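Local atomic coordinates of cytosine-specific methyltransferase (Escherichia coli O157:H7 EDL933, PDB entry 3G7U), a protein that probably methylates carbon 5 of cytosine in DNA, taking the methyl group from S-adenosyl-L-methionine. Residues S282-P287 / R309-Y314; T258-I263 / P316-P321; K27-I32 / S47-E52. All blocks are in the same frame, centred on the assembly; numbering follows the deposited sequence. Where two conformers were deposited one is given.

Contact 1: S282-P287 / R309-Y314; sequences STRLDP and RPIHPY
Two torsions bring Arg-284 onto the backbone of the 309-314 segment: CG leaves anti to the backbone N, and the chain then bends at chi3 (-95°), which lays the guanidinium beside the carbonyls of His-312 and Pro-313. NE donates to His-312 O at 2.7 Å, with that oxygen 16° out of the guanidinium plane, and NH2 adds a weak bond to the same acceptor. Pro-313 O lies over one face of the group, 3.2 Å from NE, at too poor an angle to count as bonded. A water accepts from NH2 and donates to Tyr-314 O, while NH1 turns to Leu-271 O. Backbone acceptors on several sides therefore fix the rotation of the guanidinium. At the other end Ser-282 has OG anti to its own carbonyl carbon, and from there the hydroxyl donates to Arg-309 O at 2.6 Å, within the carbonyl plane.

Between these grips lies an isolated beta bridge rather than a regular strand pair. Ile-311 gives its N-H to Thr-283 O at 3.0 Å and receives Leu-285 N on its own O at 2.9 Å, thereby straddling Arg-284; the two runs head 41° apart. Both belong to the long loop between helices 262-269 and 321-328, which probably forms part of the small domain, as in other C5 methyltransferases.

Prolines make much of the apolar packing. Leu-285 CG rests against Pro-310 CB, and Leu-327 of helix 321-328 meets the same leucine. Pro-287 CD packs on Pro-313 CB, the two rings running antiparallel to one another. Pro-313 CB also comes 3.4 Å from Leu-285 O, a buried oxygen that has no hydrogen-bond partner in the model. Beyond it, the phenol end of Tyr-314 meets Pro-287 at a slant, OH to CB 3.3 Å.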
loop_
_atom_site.group_PDB
_atom_site.type_symbol
_atom_site.label_atom_id
_atom_site.label_comp_id
_atom_site.label_asym_id
_atom_site.label_seq_id
_atom_site.Cartn_x
_atom_site.Cartn_y
_atom_site.Cartn_z
ATOM N N SER A 282 -20.886 -6.918 -7.887
ATOM C CA SER A 282 -20.218 -5.639 -7.841
ATOM C C SER A 282 -21.143 -4.607 -7.217
ATOM O O SER A 282 -22.361 -4.653 -7.405
ATOM C CB SER A 282 -19.808 -5.213 -9.250
ATOM O OG SER A 282 -18.548 -5.751 -9.632
ATOM N N THR A 283 -20.560 -3.669 -6.478
ATOM C CA THR A 283 -21.342 -2.693 -5.764
ATOM C C THR A 283 -21.052 -1.330 -6.299
ATOM O O THR A 283 -19.888 -0.959 -6.460
ATOM C CB THR A 283 -21.012 -2.701 -4.242
ATOM O OG1 THR A 283 -21.266 -4.001 -3.707
ATOM C CG2 THR A 283 -21.837 -1.683 -3.501
ATOM N N ARG A 284 -22.097 -0.562 -6.573
ATOM C CA ARG A 284 -21.902 0.828 -6.957
ATOM C C ARG A 284 -21.408 1.675 -5.795
ATOM O O ARG A 284 -21.963 1.625 -4.691
ATOM C CB ARG A 284 -23.166 1.414 -7.599
ATOM C CG ARG A 284 -23.138 2.911 -7.841
ATOM C CD ARG A 284 -24.132 3.313 -8.901
ATOM N NE ARG A 284 -23.514 3.396 -10.227
ATOM C CZ ARG A 284 -24.174 3.621 -11.353
ATOM N NH1 ARG A 284 -25.503 3.759 -11.333
ATOM N NH2 ARG A 284 -23.508 3.693 -12.504
ATOM N N LEU A 285 -20.350 2.442 -6.056
ATOM C CA LEU A 285 -19.809 3.389 -5.092
ATOM C C LEU A 285 -20.811 4.499 -4.799
ATOM O O LEU A 285 -21.542 4.952 -5.686
ATOM C CB LEU A 285 -18.525 4.027 -5.611
ATOM C CG LEU A 285 -17.319 3.075 -5.761
ATOM C CD1 LEU A 285 -16.248 3.661 -6.639
ATOM C CD2 LEU A 285 -16.744 2.781 -4.382
ATOM N N ASP A 286 -20.824 4.932 -3.540
ATOM C CA ASP A 286 -21.575 6.112 -3.142
ATOM C C ASP A 286 -20.594 7.246 -3.214
ATOM O O ASP A 286 -19.539 7.214 -2.549
ATOM C CB ASP A 286 -22.117 5.906 -1.713
ATOM C CG ASP A 286 -22.878 7.128 -1.150
ATOM O OD1 ASP A 286 -22.877 8.259 -1.702
ATOM O OD2 ASP A 286 -23.466 6.936 -0.064
ATOM N N PRO A 287 -20.922 8.278 -4.008
ATOM C CA PRO A 287 -20.011 9.413 -4.181
ATOM C C PRO A 287 -19.704 10.192 -2.893
ATOM O O PRO A 287 -18.655 10.842 -2.800
ATOM C CB PRO A 287 -20.738 10.308 -5.191
ATOM C CG PRO A 287 -22.138 9.859 -5.177
ATOM C CD PRO A 287 -22.175 8.439 -4.774
ATOM N N ARG A 309 -14.877 -5.865 -8.880
ATOM C CA ARG A 309 -14.552 -4.443 -8.998
ATOM C C ARG A 309 -15.741 -3.559 -8.643
ATOM O O ARG A 309 -16.863 -3.886 -8.980
ATOM C CB ARG A 309 -14.042 -4.117 -10.411
ATOM C CG ARG A 309 -12.516 -4.217 -10.617
ATOM C CD ARG A 309 -11.982 -5.632 -10.387
ATOM N NE ARG A 309 -10.997 -6.041 -11.384
ATOM C CZ ARG A 309 -10.368 -7.213 -11.383
ATOM N NH1 ARG A 309 -10.606 -8.102 -10.426
ATOM N NH2 ARG A 309 -9.496 -7.489 -12.338
ATOM N N PRO A 310 -15.495 -2.430 -7.952
ATOM C CA PRO A 310 -16.610 -1.516 -7.701
ATOM C C PRO A 310 -17.129 -0.925 -9.005
ATOM O O PRO A 310 -16.385 -0.817 -9.989
ATOM C CB PRO A 310 -15.967 -0.379 -6.893
ATOM C CG PRO A 310 -14.721 -1.015 -6.300
ATOM C CD PRO A 310 -14.247 -1.964 -7.318
ATOM N N ILE A 311 -18.398 -0.537 -9.001
ATOM C CA ILE A 311 -19.021 0.176 -10.116
ATOM C C ILE A 311 -18.915 1.658 -9.850
ATOM O O ILE A 311 -19.120 2.127 -8.697
ATOM C CB ILE A 311 -20.521 -0.238 -10.251
ATOM C CG1 ILE A 311 -20.646 -1.760 -10.343
ATOM C CG2 ILE A 311 -21.238 0.463 -11.415
ATOM C CD1 ILE A 311 -19.869 -2.393 -11.460
ATOM N N HIS A 312 -18.598 2.408 -10.895
ATOM C CA HIS A 312 -18.477 3.834 -10.818
ATOM C C HIS A 312 -19.826 4.458 -10.385
ATOM O O HIS A 312 -20.886 3.927 -10.764
ATOM C CB HIS A 312 -18.120 4.336 -12.205
ATOM C CG HIS A 312 -17.602 5.729 -12.222
ATOM N ND1 HIS A 312 -18.430 6.828 -12.283
ATOM C CD2 HIS A 312 -16.338 6.210 -12.173
ATOM C CE1 HIS A 312 -17.694 7.929 -12.269
ATOM N NE2 HIS A 312 -16.421 7.583 -12.220
ATOM N N PRO A 313 -19.789 5.542 -9.586
ATOM C CA PRO A 313 -21.054 6.096 -9.053
ATOM C C PRO A 313 -21.978 6.681 -10.116
ATOM O O PRO A 313 -23.219 6.604 -9.962
ATOM C CB PRO A 313 -20.586 7.194 -8.104
ATOM C CG PRO A 313 -19.207 7.589 -8.600
ATOM C CD PRO A 313 -18.618 6.295 -9.080
ATOM N N TYR A 314 -21.383 7.238 -11.169
ATOM C CA TYR A 314 -22.118 7.955 -12.218
ATOM C C TYR A 314 -22.169 7.212 -13.567
ATOM O O TYR A 314 -23.202 7.225 -14.250
ATOM C CB TYR A 314 -21.536 9.353 -12.387
ATOM C CG TYR A 314 -21.522 10.164 -11.097
ATOM C CD1 TYR A 314 -22.658 10.255 -10.279
ATOM C CD2 TYR A 314 -20.377 10.852 -10.700
ATOM C CE1 TYR A 314 -22.645 11.008 -9.099
ATOM C CE2 TYR A 314 -20.352 11.607 -9.514
ATOM C CZ TYR A 314 -21.484 11.679 -8.731
ATOM O OH TYR A 314 -21.445 12.431 -7.570
HETATM O O HOH W 1 -24.913 5.031 -14.655
#

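Contact 2: T258-I263 / P316-P321; sequences TLHSKI and PRVITP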
loop_
_atom_site.group_PDB
_atom_site.type_symbol
_atom_site.label_atom_id
_atom_site.label_comp_id
_atom_site.label_asym_id
_atom_site.label_seq_id
_atom_site.Cartn_x
_atom_site.Cartn_y
_atom_site.Cartn_z
ATOM N N THR A 258 -13.251 -1.144 -19.155
ATOM C CA THR A 258 -13.586 -2.514 -19.512
ATOM C C THR A 258 -14.817 -2.449 -20.413
ATOM O O THR A 258 -15.761 -1.701 -20.146
ATOM C CB THR A 258 -13.851 -3.327 -18.248
ATOM O OG1 THR A 258 -12.659 -3.405 -17.472
ATOM C CG2 THR A 258 -14.305 -4.769 -18.580
ATOM N N LEU A 259 -14.804 -3.195 -21.511
ATOM C CA LEU A 259 -15.983 -3.300 -22.341
ATOM C C LEU A 259 -17.076 -4.198 -21.714
ATOM O O LEU A 259 -16.823 -5.387 -21.476
ATOM C CB LEU A 259 -15.567 -3.828 -23.717
ATOM C CG LEU A 259 -16.643 -3.942 -24.776
ATOM C CD1 LEU A 259 -17.190 -2.566 -25.142
ATOM C CD2 LEU A 259 -16.040 -4.680 -26.002
ATOM N N HIS A 260 -18.258 -3.630 -21.488
ATOM C CA HIS A 260 -19.415 -4.359 -20.945
ATOM C C HIS A 260 -20.506 -4.528 -22.012
ATOM O O HIS A 260 -20.742 -3.622 -22.808
ATOM C CB HIS A 260 -20.053 -3.607 -19.750
ATOM C CG HIS A 260 -19.105 -3.313 -18.622
ATOM N ND1 HIS A 260 -18.450 -4.302 -17.928
ATOM C CD2 HIS A 260 -18.739 -2.143 -18.044
ATOM C CE1 HIS A 260 -17.709 -3.763 -16.974
ATOM N NE2 HIS A 260 -17.857 -2.448 -17.030
ATOM N N SER A 261 -21.222 -5.653 -21.982
ATOM C CA SER A 261 -22.418 -5.790 -22.835
ATOM C C SER A 261 -23.492 -4.764 -22.437
ATOM O O SER A 261 -23.470 -4.273 -21.312
ATOM C CB SER A 261 -22.969 -7.192 -22.728
ATOM O OG SER A 261 -23.542 -7.382 -21.465
ATOM N N LYS A 262 -24.419 -4.431 -23.350
ATOM C CA LYS A 262 -25.446 -3.408 -23.088
ATOM C C LYS A 262 -26.353 -3.813 -21.964
ATOM O O LYS A 262 -26.822 -2.971 -21.225
ATOM C CB LYS A 262 -26.295 -3.086 -24.331
ATOM C CG LYS A 262 -25.559 -2.281 -25.380
ATOM C CD LYS A 262 -25.778 -0.788 -25.188
ATOM C CE LYS A 262 -27.063 -0.337 -25.861
ATOM N NZ LYS A 262 -27.309 1.119 -25.653
ATOM N N ILE A 263 -26.581 -5.111 -21.837
ATOM C CA ILE A 263 -27.426 -5.618 -20.777
ATOM C C ILE A 263 -26.752 -5.410 -19.423
ATOM O O ILE A 263 -27.405 -4.978 -18.469
ATOM C CB ILE A 263 -27.898 -7.062 -21.056
ATOM C CG1 ILE A 263 -29.011 -6.985 -22.123
ATOM C CG2 ILE A 263 -28.393 -7.747 -19.768
ATOM C CD1 ILE A 263 -29.729 -8.278 -22.452
ATOM N N PRO A 316 -21.993 3.795 -16.052
ATOM C CA PRO A 316 -22.413 2.411 -15.956
ATOM C C PRO A 316 -21.308 1.377 -16.254
ATOM O O PRO A 316 -21.399 0.618 -17.212
ATOM C CB PRO A 316 -23.553 2.328 -16.979
ATOM C CG PRO A 316 -23.213 3.364 -18.016
ATOM C CD PRO A 316 -22.434 4.441 -17.313
ATOM N N ARG A 317 -20.298 1.290 -15.379
ATOM C CA ARG A 317 -19.117 0.498 -15.686
ATOM C C ARG A 317 -18.351 0.206 -14.391
ATOM O O ARG A 317 -18.522 0.931 -13.406
ATOM C CB ARG A 317 -18.211 1.269 -16.665
ATOM C CG ARG A 317 -17.816 2.658 -16.191
ATOM C CD ARG A 317 -16.628 3.142 -16.990
ATOM N NE ARG A 317 -16.133 4.479 -16.664
ATOM C CZ ARG A 317 -15.323 4.789 -15.640
ATOM N NH1 ARG A 317 -14.916 3.854 -14.786
ATOM N NH2 ARG A 317 -14.885 6.037 -15.496
ATOM N N VAL A 318 -17.486 -0.814 -14.399
ATOM C CA VAL A 318 -16.538 -0.973 -13.302
ATOM C C VAL A 318 -15.535 0.170 -13.348
ATOM O O VAL A 318 -15.377 0.809 -14.395
ATOM C CB VAL A 318 -15.798 -2.318 -13.378
ATOM C CG1 VAL A 318 -16.796 -3.457 -13.260
ATOM C CG2 VAL A 318 -15.077 -2.456 -14.704
ATOM N N ILE A 319 -14.894 0.466 -12.219
ATOM C CA ILE A 319 -13.887 1.538 -12.156
ATOM C C ILE A 319 -12.609 1.135 -12.920
ATOM O O ILE A 319 -12.394 -0.059 -13.146
ATOM C CB ILE A 319 -13.568 1.942 -10.665
ATOM C CG1 ILE A 319 -13.008 0.746 -9.870
ATOM C CG2 ILE A 319 -14.859 2.599 -10.007
ATOM C CD1 ILE A 319 -12.566 1.137 -8.430
ATOM N N THR A 320 -11.766 2.109 -13.260
ATOM C CA THR A 320 -10.527 1.878 -13.949
ATOM C C THR A 320 -9.428 1.617 -12.924
ATOM O O THR A 320 -9.586 1.907 -11.728
ATOM C CB THR A 320 -10.098 3.112 -14.762
ATOM O OG1 THR A 320 -9.833 4.170 -13.855
ATOM C CG2 THR A 320 -11.184 3.543 -15.720
ATOM N N PRO A 321 -8.316 1.026 -13.371
ATOM C CA PRO A 321 -7.197 0.898 -12.418
ATOM C C PRO A 321 -6.785 2.230 -11.786
ATOM O O PRO A 321 -6.440 2.277 -10.598
ATOM C CB PRO A 321 -6.060 0.362 -13.308
ATOM C CG PRO A 321 -6.738 -0.397 -14.359
ATOM C CD PRO A 321 -8.053 0.349 -14.650
HETATM O O HOH W 2 -14.540 0.207 -16.861
HETATM O O HOH W 3 -11.526 -2.229 -14.763
#
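The imidazole of His-260 points its NE2 corner at the joint between Arg-317 and Val-318, and most of the contact follows from that orientation. The sequence Arg-317 to Pro-321 enters helix 321-328 and resembles the start of conserved motif IX of C5 methyltransferases; the 258-263 segment leaves strand 256-258 and enters helix 262-269. Ser-261 and Thr-320 stand at the N-caps of the two helices, the bond from Ser-261 OG to Val-264 N being weak.

Val-318 N donates to His-260 NE2 at 3.1 Å, nearly straight at 164°, although the donor stands 24° out of the ring plane. Since NE2 is the acceptor here, a neutral ring would probably carry its proton on ND1. Two aliphatic groups lie in plane at the rim: Arg-317 CB, 3.7 Å from His-260 CD2, and Val-318 CG2, 3.6 Å from His-260 NE2. With CG1 anti to the carbonyl carbon (chi1 -62°), Val-318 holds CG2 between its own backbone N and carbonyl carbon, which also brings CG2 3.8 Å from Thr-258 CB. Over one face of the imidazole sits Thr-258 O, from the same segment, and Tyr-268 of helix 262-269 meets the ring edge-to-face.

Arg-317 lends the contact its CB but carries its charge elsewhere. The chain runs extended from CG to NE, leading away from the histidine, and NH1 donates to Val-318 O at 3.1 Å with that oxygen in the guanidinium plane. The same nitrogen forms a salt bridge with Glu-323, an acidic residue that also accepts Thr-320 N.

Water fills in where the backbones stay apart. One molecule accepts from Thr-258 N and donates to Val-318 O at 2.7 Å, giving this carbonyl a second donor. Another links Thr-258 OG1, 3.2 Å away, to Ile-319 O, to which it donates at 2.8 Å.

Contact 3: K27-I32 / S47-E52; sequences KMAVEI and SLHVQE
Lys-27 O takes the N-H of Leu-48 at 2.8 Å, almost straight at 173°, and opens a series of four backbone bonds. Leu-48 O then accepts Ala-29 N at 2.8 Å, Ala-29 O accepts Val-50 N at 3.0 Å, and Val-50 O accepts Glu-31 N at 3.1 Å. This exchange is the parallel pattern, with Met-28 opposite Leu-48, Ala-29 opposite His-49 and Val-30 opposite Val-50; the strand axes run 23° apart. Past the last bridge a side chain takes over: Gln-51, extended beyond CG, donates from NE2 to Ile-32 O at 3.1 Å.

The pair forms the two strands of a beta-alpha-beta unit whose connecting element is helix 34-43, at one edge of the Rossmann-like sheet of class I methyltransferases. Glu-31 turns away from strand 48-50: OE1 accepts from Gly-11 N and OE2 from Asp-33 N.

Packing divides between the two faces. On one, Met-28 bends at chi3 (-78°) and sets its CE methyl near Leu-48 CD1, 4.0 Å away, and close to Val-50 CG2; Phe-65 and Phe-66 of helix 59-66 cover this methionine. Val-30 CG2 packs alongside Val-50 CB on that face, the two side chains leaving the sheet in the same direction. On the other, Ala-29 CB meets CD2 of the His-49 ring at 3.9 Å, while His-49 NE2 is hydrogen-bonded to His-40 ND1 on helix 34-43.

The four regular bonds all join main chain to main chain and so do not depend on side-chain polarity, while side chains pack across the pair and on helices 34-43 and 59-66. Glu-31 O, buried without a hydrogen-bond partner in the model, receives a CA-H...O contact from Gln-51 CA, 3.2 Å away; regular backbone bonding thus ends here although the chains stay close, and the Gln-51 amide serves the next carbonyl.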
loop_
_atom_site.group_PDB
_atom_site.type_symbol
_atom_site.label_atom_id
_atom_site.label_comp_id
_atom_site.label_asym_id
_atom_site.label_seq_id
_atom_site.Cartn_x
_atom_site.Cartn_y
_atom_site.Cartn_z
ATOM N N LYS A 27 15.961 1.214 1.214
ATOM C CA LYS A 27 17.236 0.793 0.589
ATOM C C LYS A 27 17.087 -0.501 -0.203
ATOM O O LYS A 27 17.835 -0.733 -1.158
ATOM C CB LYS A 27 18.337 0.606 1.631
ATOM C CG LYS A 27 18.826 1.869 2.289
ATOM C CD LYS A 27 19.443 2.790 1.255
ATOM C CE LYS A 27 20.477 3.683 1.885
ATOM N NZ LYS A 27 20.914 4.745 0.957
ATOM N N MET A 28 16.099 -1.315 0.148
ATOM C CA MET A 28 15.957 -2.642 -0.449
ATOM C C MET A 28 14.488 -3.020 -0.351
ATOM O O MET A 28 13.891 -2.821 0.696
ATOM C CB MET A 28 16.778 -3.710 0.306
ATOM C CG MET A 28 16.700 -5.201 -0.241
ATOM S SD MET A 28 17.702 -6.370 0.765
ATOM C CE MET A 28 19.226 -5.853 0.003
ATOM N N ALA A 29 13.945 -3.592 -1.425
ATOM C CA ALA A 29 12.635 -4.259 -1.356
ATOM C C ALA A 29 12.795 -5.740 -1.668
ATOM O O ALA A 29 13.540 -6.099 -2.617
ATOM C CB ALA A 29 11.676 -3.595 -2.357
ATOM N N VAL A 30 12.153 -6.624 -0.895
ATOM C CA VAL A 30 12.192 -8.052 -1.161
ATOM C C VAL A 30 10.770 -8.510 -1.493
ATOM O O VAL A 30 9.847 -8.327 -0.702
ATOM C CB VAL A 30 12.719 -8.882 0.040
ATOM C CG1 VAL A 30 12.723 -10.405 -0.287
ATOM C CG2 VAL A 30 14.151 -8.425 0.431
ATOM N N GLU A 31 10.623 -9.066 -2.682
ATOM C CA GLU A 31 9.274 -9.505 -3.149
ATOM C C GLU A 31 9.431 -10.654 -4.126
ATOM O O GLU A 31 10.178 -10.536 -5.062
ATOM C CB GLU A 31 8.601 -8.296 -3.829
ATOM C CG GLU A 31 7.265 -8.570 -4.561
ATOM C CD GLU A 31 6.248 -9.273 -3.698
ATOM O OE1 GLU A 31 5.991 -8.820 -2.568
ATOM O OE2 GLU A 31 5.699 -10.310 -4.131
ATOM N N ILE A 32 8.731 -11.756 -3.886
ATOM C CA ILE A 32 8.778 -12.942 -4.763
ATOM C C ILE A 32 8.063 -12.767 -6.122
ATOM O O ILE A 32 8.462 -13.356 -7.107
ATOM C CB ILE A 32 8.304 -14.239 -4.001
ATOM C CG1 ILE A 32 8.742 -15.538 -4.698
ATOM C CG2 ILE A 32 6.774 -14.295 -3.822
ATOM C CD1 ILE A 32 10.266 -15.685 -4.967
ATOM N N SER A 47 16.117 1.934 -5.100
ATOM C CA SER A 47 16.139 0.883 -4.098
ATOM C C SER A 47 16.729 -0.358 -4.713
ATOM O O SER A 47 16.597 -0.548 -5.913
ATOM C CB SER A 47 14.706 0.571 -3.638
ATOM O OG SER A 47 14.148 1.754 -3.090
ATOM N N LEU A 48 17.352 -1.213 -3.915
ATOM C CA LEU A 48 17.790 -2.510 -4.402
ATOM C C LEU A 48 16.563 -3.414 -4.464
ATOM O O LEU A 48 15.682 -3.269 -3.643
ATOM C CB LEU A 48 18.782 -3.154 -3.446
ATOM C CG LEU A 48 20.099 -2.386 -3.318
ATOM C CD1 LEU A 48 21.008 -3.215 -2.414
ATOM C CD2 LEU A 48 20.686 -2.261 -4.692
ATOM N N HIS A 49 16.524 -4.323 -5.434
ATOM C CA HIS A 49 15.375 -5.248 -5.570
ATOM C C HIS A 49 15.824 -6.651 -5.557
ATOM O O HIS A 49 16.665 -7.051 -6.377
ATOM C CB HIS A 49 14.596 -4.909 -6.846
ATOM C CG HIS A 49 13.871 -3.621 -6.731
ATOM N ND1 HIS A 49 14.430 -2.409 -7.088
ATOM C CD2 HIS A 49 12.675 -3.327 -6.166
ATOM C CE1 HIS A 49 13.609 -1.430 -6.758
ATOM N NE2 HIS A 49 12.540 -1.961 -6.189
ATOM N N VAL A 50 15.281 -7.414 -4.613
ATOM C CA VAL A 50 15.682 -8.793 -4.438
ATOM C C VAL A 50 14.416 -9.605 -4.615
ATOM O O VAL A 50 13.495 -9.503 -3.790
ATOM C CB VAL A 50 16.280 -8.971 -3.048
ATOM C CG1 VAL A 50 16.512 -10.448 -2.723
ATOM C CG2 VAL A 50 17.617 -8.213 -2.968
ATOM N N GLN A 51 14.352 -10.362 -5.713
ATOM C CA GLN A 51 13.195 -11.238 -5.954
ATOM C C GLN A 51 13.459 -12.577 -5.336
ATOM O O GLN A 51 14.083 -13.419 -5.957
ATOM C CB GLN A 51 12.928 -11.375 -7.450
ATOM C CG GLN A 51 11.652 -12.179 -7.737
ATOM C CD GLN A 51 11.503 -12.556 -9.175
ATOM O OE1 GLN A 51 12.239 -12.086 -10.047
ATOM N NE2 GLN A 51 10.498 -13.366 -9.451
ATOM N N GLU A 52 12.987 -12.777 -4.110
ATOM C CA GLU A 52 13.412 -13.902 -3.321
ATOM C C GLU A 52 12.359 -14.271 -2.294
ATOM O O GLU A 52 11.624 -13.430 -1.810
ATOM C CB GLU A 52 14.765 -13.592 -2.651
ATOM C CG GLU A 52 15.512 -14.875 -2.153
ATOM C CD GLU A 52 15.510 -15.907 -3.237
ATOM O OE1 GLU A 52 16.376 -15.773 -4.082
ATOM O OE2 GLU A 52 14.559 -16.757 -3.327
#

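Overall arrangement
Contacts 1 and 2 form one continuous piece of structure, with centres 11 Å apart and contact 1 nested inside the loop that contact 2 closes. Their second segments meet directly: His-312 N lies 2.9 Å from Arg-317 O and Pro-310 O lies 3.0 Å from Ile-319 N, both probable hydrogen bonds, and Ile-311 packs on Val-318. Contact 3 closes earlier in the chain, its centre about 35 Å from those of the other two. The nearest atoms of contacts 1 and 3 are about 17 Å apart. Between contacts 2 and 3 the nearest atoms are about 18 Å apart. Contacts 1 and 3 lie on opposite sides of the chain's centre. All three lie away from Cys-81, the predicted catalytic residue.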